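Local coordinates for protein sulfate adenylyltransferase (Allochromatium vinosum, PDB 4DNX) that catalyses the transfer of the adenylyl group of ATP to sulfate, forming adenosine 5'-phosphosulfate and diphosphate, at residues E276-A281 and Q311-D316; H291-R296 and E326-D331. All coordinates share one frame; numbering follows the deposited sequence.

Interaction 1: residues E276-A281 and Q311-D316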
loop_
_atom_site.group_PDB
_atom_site.type_symbol
_atom_site.label_atom_id
_atom_site.label_comp_id
_atom_site.label_asym_id
_atom_site.label_seq_id
_atom_site.Cartn_x
_atom_site.Cartn_y
_atom_site.Cartn_z
ATOM N N GLU A 276 -19.972 18.013 3.556
ATOM C CA GLU A 276 -18.813 17.211 3.264
ATOM C C GLU A 276 -18.196 16.690 4.567
ATOM O O GLU A 276 -17.651 15.588 4.585
ATOM C CB GLU A 276 -17.795 18.005 2.446
ATOM C CG GLU A 276 -16.641 17.174 1.961
ATOM C CD GLU A 276 -15.891 17.824 0.820
ATOM O OE1 GLU A 276 -16.014 19.062 0.717
ATOM O OE2 GLU A 276 -15.197 17.094 0.061
ATOM N N ALA A 277 -18.335 17.474 5.656
ATOM C CA ALA A 277 -17.832 17.043 6.965
ATOM C C ALA A 277 -18.547 15.755 7.406
ATOM O O ALA A 277 -17.918 14.869 8.004
ATOM C CB ALA A 277 -17.989 18.169 8.026
ATOM N N VAL A 278 -19.847 15.631 7.109
ATOM C CA VAL A 278 -20.557 14.395 7.438
ATOM C C VAL A 278 -20.017 13.206 6.613
ATOM O O VAL A 278 -19.864 12.070 7.145
ATOM C CB VAL A 278 -22.090 14.550 7.246
ATOM C CG1 VAL A 278 -22.794 13.250 7.612
ATOM C CG2 VAL A 278 -22.578 15.728 8.143
ATOM N N LEU A 279 -19.777 13.447 5.328
ATOM C CA LEU A 279 -19.161 12.411 4.488
ATOM C C LEU A 279 -17.794 11.973 5.046
ATOM O O LEU A 279 -17.500 10.759 5.132
ATOM C CB LEU A 279 -19.008 12.932 3.058
ATOM C CG LEU A 279 -18.458 11.884 2.100
ATOM C CD1 LEU A 279 -19.447 10.689 1.982
ATOM C CD2 LEU A 279 -18.205 12.548 0.714
ATOM N N HIS A 280 -16.966 12.964 5.430
ATOM C CA HIS A 280 -15.659 12.709 6.085
ATOM C C HIS A 280 -15.786 11.842 7.320
ATOM O O HIS A 280 -15.024 10.895 7.452
ATOM C CB HIS A 280 -15.001 14.018 6.478
ATOM C CG HIS A 280 -14.459 14.803 5.330
ATOM N ND1 HIS A 280 -13.989 16.099 5.492
ATOM C CD2 HIS A 280 -14.313 14.502 4.018
ATOM C CE1 HIS A 280 -13.563 16.550 4.319
ATOM N NE2 HIS A 280 -13.743 15.599 3.409
ATOM N N ALA A 281 -16.749 12.148 8.194
ATOM C CA ALA A 281 -16.983 11.334 9.398
ATOM C C ALA A 281 -17.387 9.906 9.020
ATOM O O ALA A 281 -16.893 8.908 9.595
ATOM C CB ALA A 281 -18.012 12.006 10.331
ATOM N N GLN A 311 -19.271 21.704 12.503
ATOM C CA GLN A 311 -19.382 21.006 13.783
ATOM C C GLN A 311 -20.852 20.806 14.183
ATOM O O GLN A 311 -21.248 19.711 14.583
ATOM C CB GLN A 311 -18.652 21.793 14.877
ATOM C CG GLN A 311 -17.166 22.023 14.569
ATOM C CD GLN A 311 -16.472 22.874 15.672
ATOM O OE1 GLN A 311 -17.120 23.461 16.553
ATOM N NE2 GLN A 311 -15.152 22.919 15.616
ATOM N N THR A 312 -21.660 21.859 14.074
ATOM C CA THR A 312 -23.037 21.819 14.605
ATOM C C THR A 312 -24.011 20.990 13.740
ATOM O O THR A 312 -25.084 20.617 14.210
ATOM C CB THR A 312 -23.613 23.218 14.873
ATOM O OG1 THR A 312 -23.660 23.960 13.643
ATOM C CG2 THR A 312 -22.747 23.945 15.921
ATOM N N ILE A 313 -23.633 20.704 12.496
ATOM C CA ILE A 313 -24.502 19.894 11.635
ATOM C C ILE A 313 -24.727 18.523 12.319
ATOM O O ILE A 313 -25.766 17.878 12.132
ATOM C CB ILE A 313 -23.889 19.705 10.221
ATOM C CG1 ILE A 313 -24.916 19.064 9.271
ATOM C CG2 ILE A 313 -22.539 18.915 10.245
ATOM C CD1 ILE A 313 -24.549 19.216 7.783
ATOM N N PHE A 314 -23.767 18.101 13.150
ATOM C CA PHE A 314 -23.884 16.804 13.825
ATOM C C PHE A 314 -24.912 16.806 14.969
ATOM O O PHE A 314 -25.376 15.735 15.362
ATOM C CB PHE A 314 -22.499 16.309 14.326
ATOM C CG PHE A 314 -21.583 15.914 13.216
ATOM C CD1 PHE A 314 -20.737 16.859 12.656
ATOM C CD2 PHE A 314 -21.579 14.615 12.687
ATOM C CE1 PHE A 314 -19.898 16.541 11.614
ATOM C CE2 PHE A 314 -20.718 14.285 11.622
ATOM C CZ PHE A 314 -19.882 15.243 11.087
ATOM N N ASP A 315 -25.283 17.993 15.455
ATOM C CA ASP A 315 -26.246 18.139 16.566
ATOM C C ASP A 315 -27.681 17.931 16.124
ATOM O O ASP A 315 -28.477 17.303 16.827
ATOM C CB ASP A 315 -26.167 19.539 17.193
ATOM C CG ASP A 315 -24.861 19.792 17.914
ATOM O OD1 ASP A 315 -24.232 18.819 18.391
ATOM O OD2 ASP A 315 -24.477 20.977 18.009
ATOM N N ASP A 316 -28.023 18.488 14.966
ATOM C CA ASP A 316 -29.421 18.519 14.552
ATOM C C ASP A 316 -29.673 17.715 13.290
ATOM O O ASP A 316 -30.537 16.831 13.291
ATOM C CB ASP A 316 -29.923 19.966 14.392
ATOM C CG ASP A 316 -28.783 20.974 14.232
ATOM O OD1 ASP A 316 -27.839 20.684 13.462
ATOM O OD2 ASP A 316 -28.834 22.044 14.884
#
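The ring of F314 lies against the turn of helix 274-287 that carries A277, V278 and A281, joining two helices that pack on the same face of the parallel, Rossmann-like sheet of the ATP-sulfurylase domain. The short axes of 276-281 and 311-316 cross at -78° and come no closer than 9.7 Å, a separation spanned by side chains. F314 starts from a CB that does not itself aim at the other helix; its chi1 of -70° sets CG opposite the carbonyl carbon and swings the ring across. Along one side of the ring, F314 CE1 lies 4.4 Å from A277 CB; along the other, F314 CE2 meets A281 CB at 3.8 Å, obliquely. At the tip, F314 CZ reaches V278 CA at 3.8 Å, while V278 CG2 sits over one ring face. V278 CG2 also touches I313 CG2 at 3.8 Å and lies near I313 CD1, so the methyl meets both residues of helix 309-316. Toward the sheet, I294 and I327 also touch F314. An alanine in place of F314 would probably open a gap between A277, V278 and A281 and leave mainly the V278-I313 touch to join these two segments. A277 O, already accepting the helical bond from A281 N, lies in the ring plane at the edge, 3.7 Å from F314 CZ.

Interaction 2: residues H291-R296 and E326-D331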
loop_
_atom_site.group_PDB
_atom_site.type_symbol
_atom_site.label_atom_id
_atom_site.label_comp_id
_atom_site.label_asym_id
_atom_site.label_seq_id
_atom_site.Cartn_x
_atom_site.Cartn_y
_atom_site.Cartn_z
ATOM N N HIS A 291 -12.644 8.898 16.580
ATOM C CA HIS A 291 -12.762 10.347 16.752
ATOM C C HIS A 291 -12.251 11.031 15.484
ATOM O O HIS A 291 -11.307 10.552 14.866
ATOM C CB HIS A 291 -11.945 10.783 17.971
ATOM C CG HIS A 291 -12.504 10.267 19.255
ATOM N ND1 HIS A 291 -12.253 8.988 19.721
ATOM C CD2 HIS A 291 -13.342 10.835 20.152
ATOM C CE1 HIS A 291 -12.907 8.793 20.849
ATOM N NE2 HIS A 291 -13.575 9.898 21.135
ATOM N N PHE A 292 -12.837 12.156 15.117
ATOM C CA PHE A 292 -12.456 12.880 13.929
ATOM C C PHE A 292 -12.371 14.358 14.261
ATOM O O PHE A 292 -13.303 14.905 14.852
ATOM C CB PHE A 292 -13.515 12.669 12.820
ATOM C CG PHE A 292 -13.262 13.483 11.572
ATOM C CD1 PHE A 292 -12.005 13.539 10.997
ATOM C CD2 PHE A 292 -14.323 14.136 10.943
ATOM C CE1 PHE A 292 -11.765 14.292 9.807
ATOM C CE2 PHE A 292 -14.110 14.875 9.788
ATOM C CZ PHE A 292 -12.842 14.954 9.213
ATOM N N ILE A 293 -11.251 14.988 13.920
ATOM C CA ILE A 293 -11.040 16.412 14.255
ATOM C C ILE A 293 -11.700 17.281 13.166
ATOM O O ILE A 293 -11.382 17.154 11.963
ATOM C CB ILE A 293 -9.548 16.746 14.276
ATOM C CG1 ILE A 293 -8.865 16.057 15.453
ATOM C CG2 ILE A 293 -9.288 18.295 14.376
ATOM C CD1 ILE A 293 -7.331 16.184 15.439
ATOM N N ILE A 294 -12.548 18.201 13.608
ATOM C CA ILE A 294 -13.198 19.196 12.719
ATOM C C ILE A 294 -12.956 20.560 13.366
ATOM O O ILE A 294 -13.407 20.816 14.466
ATOM C CB ILE A 294 -14.730 18.936 12.617
ATOM C CG1 ILE A 294 -14.969 17.546 12.010
ATOM C CG2 ILE A 294 -15.500 20.101 11.818
ATOM C CD1 ILE A 294 -16.404 17.238 11.629
ATOM N N GLY A 295 -12.228 21.408 12.661
ATOM C CA GLY A 295 -11.961 22.787 13.094
ATOM C C GLY A 295 -12.858 23.832 12.444
ATOM O O GLY A 295 -13.931 23.512 11.935
ATOM N N ARG A 296 -12.404 25.083 12.425
ATOM C CA ARG A 296 -13.150 26.197 11.825
ATOM C C ARG A 296 -13.162 26.083 10.313
ATOM O O ARG A 296 -12.130 25.748 9.704
ATOM C CB ARG A 296 -12.452 27.488 12.239
ATOM C CG ARG A 296 -13.104 28.767 11.790
ATOM C CD ARG A 296 -12.269 29.959 12.263
ATOM N NE ARG A 296 -12.382 30.152 13.704
ATOM C CZ ARG A 296 -13.194 31.031 14.289
ATOM N NH1 ARG A 296 -13.982 31.815 13.566
ATOM N NH2 ARG A 296 -13.220 31.125 15.605
ATOM N N GLU A 326 -17.045 9.985 16.896
ATOM C CA GLU A 326 -17.305 11.225 17.647
ATOM C C GLU A 326 -16.455 12.352 17.060
ATOM O O GLU A 326 -15.403 12.094 16.506
ATOM C CB GLU A 326 -16.936 11.038 19.120
ATOM C CG GLU A 326 -17.855 10.081 19.856
ATOM C CD GLU A 326 -17.457 9.924 21.306
ATOM O OE1 GLU A 326 -17.268 8.761 21.751
ATOM O OE2 GLU A 326 -17.310 10.966 21.995
ATOM N N ILE A 327 -16.922 13.597 17.190
ATOM C CA ILE A 327 -16.185 14.725 16.644
ATOM C C ILE A 327 -15.398 15.378 17.770
ATOM O O ILE A 327 -15.957 15.626 18.845
ATOM C CB ILE A 327 -17.136 15.772 16.009
ATOM C CG1 ILE A 327 -17.964 15.145 14.847
ATOM C CG2 ILE A 327 -16.329 17.028 15.531
ATOM C CD1 ILE A 327 -17.179 14.266 13.856
ATOM N N PHE A 328 -14.120 15.648 17.517
ATOM C CA PHE A 328 -13.344 16.531 18.357
ATOM C C PHE A 328 -13.432 17.926 17.730
ATOM O O PHE A 328 -12.988 18.113 16.591
ATOM C CB PHE A 328 -11.867 16.118 18.417
ATOM C CG PHE A 328 -11.046 17.057 19.294
ATOM C CD1 PHE A 328 -10.332 18.114 18.747
ATOM C CD2 PHE A 328 -11.064 16.895 20.672
ATOM C CE1 PHE A 328 -9.598 19.007 19.604
ATOM C CE2 PHE A 328 -10.328 17.769 21.517
ATOM C CZ PHE A 328 -9.612 18.815 20.965
ATOM N N ARG A 329 -14.015 18.868 18.463
ATOM C CA ARG A 329 -14.297 20.200 17.916
ATOM C C ARG A 329 -13.093 21.094 18.172
ATOM O O ARG A 329 -12.841 21.482 19.316
ATOM C CB ARG A 329 -15.554 20.783 18.572
ATOM C CG ARG A 329 -16.820 20.088 18.133
ATOM C CD ARG A 329 -18.066 20.636 18.868
ATOM N NE ARG A 329 -19.267 20.014 18.304
ATOM C CZ ARG A 329 -20.506 20.472 18.471
ATOM N NH1 ARG A 329 -20.737 21.548 19.213
ATOM N NH2 ARG A 329 -21.518 19.830 17.912
ATOM N N ALA A 330 -12.352 21.372 17.107
ATOM C CA ALA A 330 -11.158 22.221 17.176
ATOM C C ALA A 330 -11.478 23.693 16.887
ATOM O O ALA A 330 -12.580 24.044 16.445
ATOM C CB ALA A 330 -10.108 21.705 16.207
ATOM N N ASP A 331 -10.507 24.561 17.168
ATOM C CA ASP A 331 -10.624 26.000 16.915
ATOM C C ASP A 331 -9.193 26.527 16.745
ATOM O O ASP A 331 -8.222 25.749 16.864
ATOM C CB ASP A 331 -11.352 26.671 18.081
ATOM C CG ASP A 331 -11.951 28.028 17.721
ATOM O OD1 ASP A 331 -11.539 28.638 16.719
ATOM O OD2 ASP A 331 -12.829 28.495 18.478
HETATM O O HOH W 1 -14.977 9.841 23.676
#
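H291 and E326 lie side by side on neighbouring strands, their side chains pointing the same way. H291 CD2 rests on E326 CB at 3.7 Å, and beyond it the imidazole and carboxylate planes are turned 50° from each other. A water in the plane of the imidazole, at its edge, joins the two ends: its O lies 2.9 Å from H291 NE2 and gives a weak hydrogen bond to E326 OE2. Behind them the backbones pair in parallel register, F292 N to E326 O, F328 N to F292 O, I294 N to F328 O and A330 N to I294 O. The I294 N bond is nearly straight, 173° at the hydrogen. These are the edge strand 326-329 and its neighbour 291-294 in the five-stranded parallel sheet, linked through helix 309-316 as a beta-alpha-beta unit. I327 works on the face toward that helix. With chi1 -60° setting CG1 opposite the carbonyl carbon and the second torsion turning CD1, I327 CD1 lies 3.8 Å from I294 CD1. At the edge of the F292 ring, F292 CD2 is 4.1 Å from I327 CD1; I327 CG2 touches I294 CG1. On the other face, F328 CD1 meets I293 CG1 obliquely, beside helix 206-219. Past the strand ends R296, bent at chi3, brings R296 NH2 to the syn lone pair of D331 OD1 at 3.2 Å, a salt bridge nearly in the guanidinium plane.

The four segments alternate along the chain: helix 274-287, strand 291-294, helix 309-316, strand 326-329. Interaction 1 pairs the two helices and interaction 2 the two strands, and their centres lie about 10 Å apart. The helices sit on the sheet face that carries F292, I294, I327 and R329, so the two contacts form successive layers at one edge of the parallel sheet. Direct links tie the layers together: D315 OD1 makes a salt bridge with R329 NH2 at 2.9 Å, Q311 NE2 probably bonds to A330 O, and H280 CB touches F292 CE2. Together they build the edge of the Rossmann-like domain of this ATP-using enzyme.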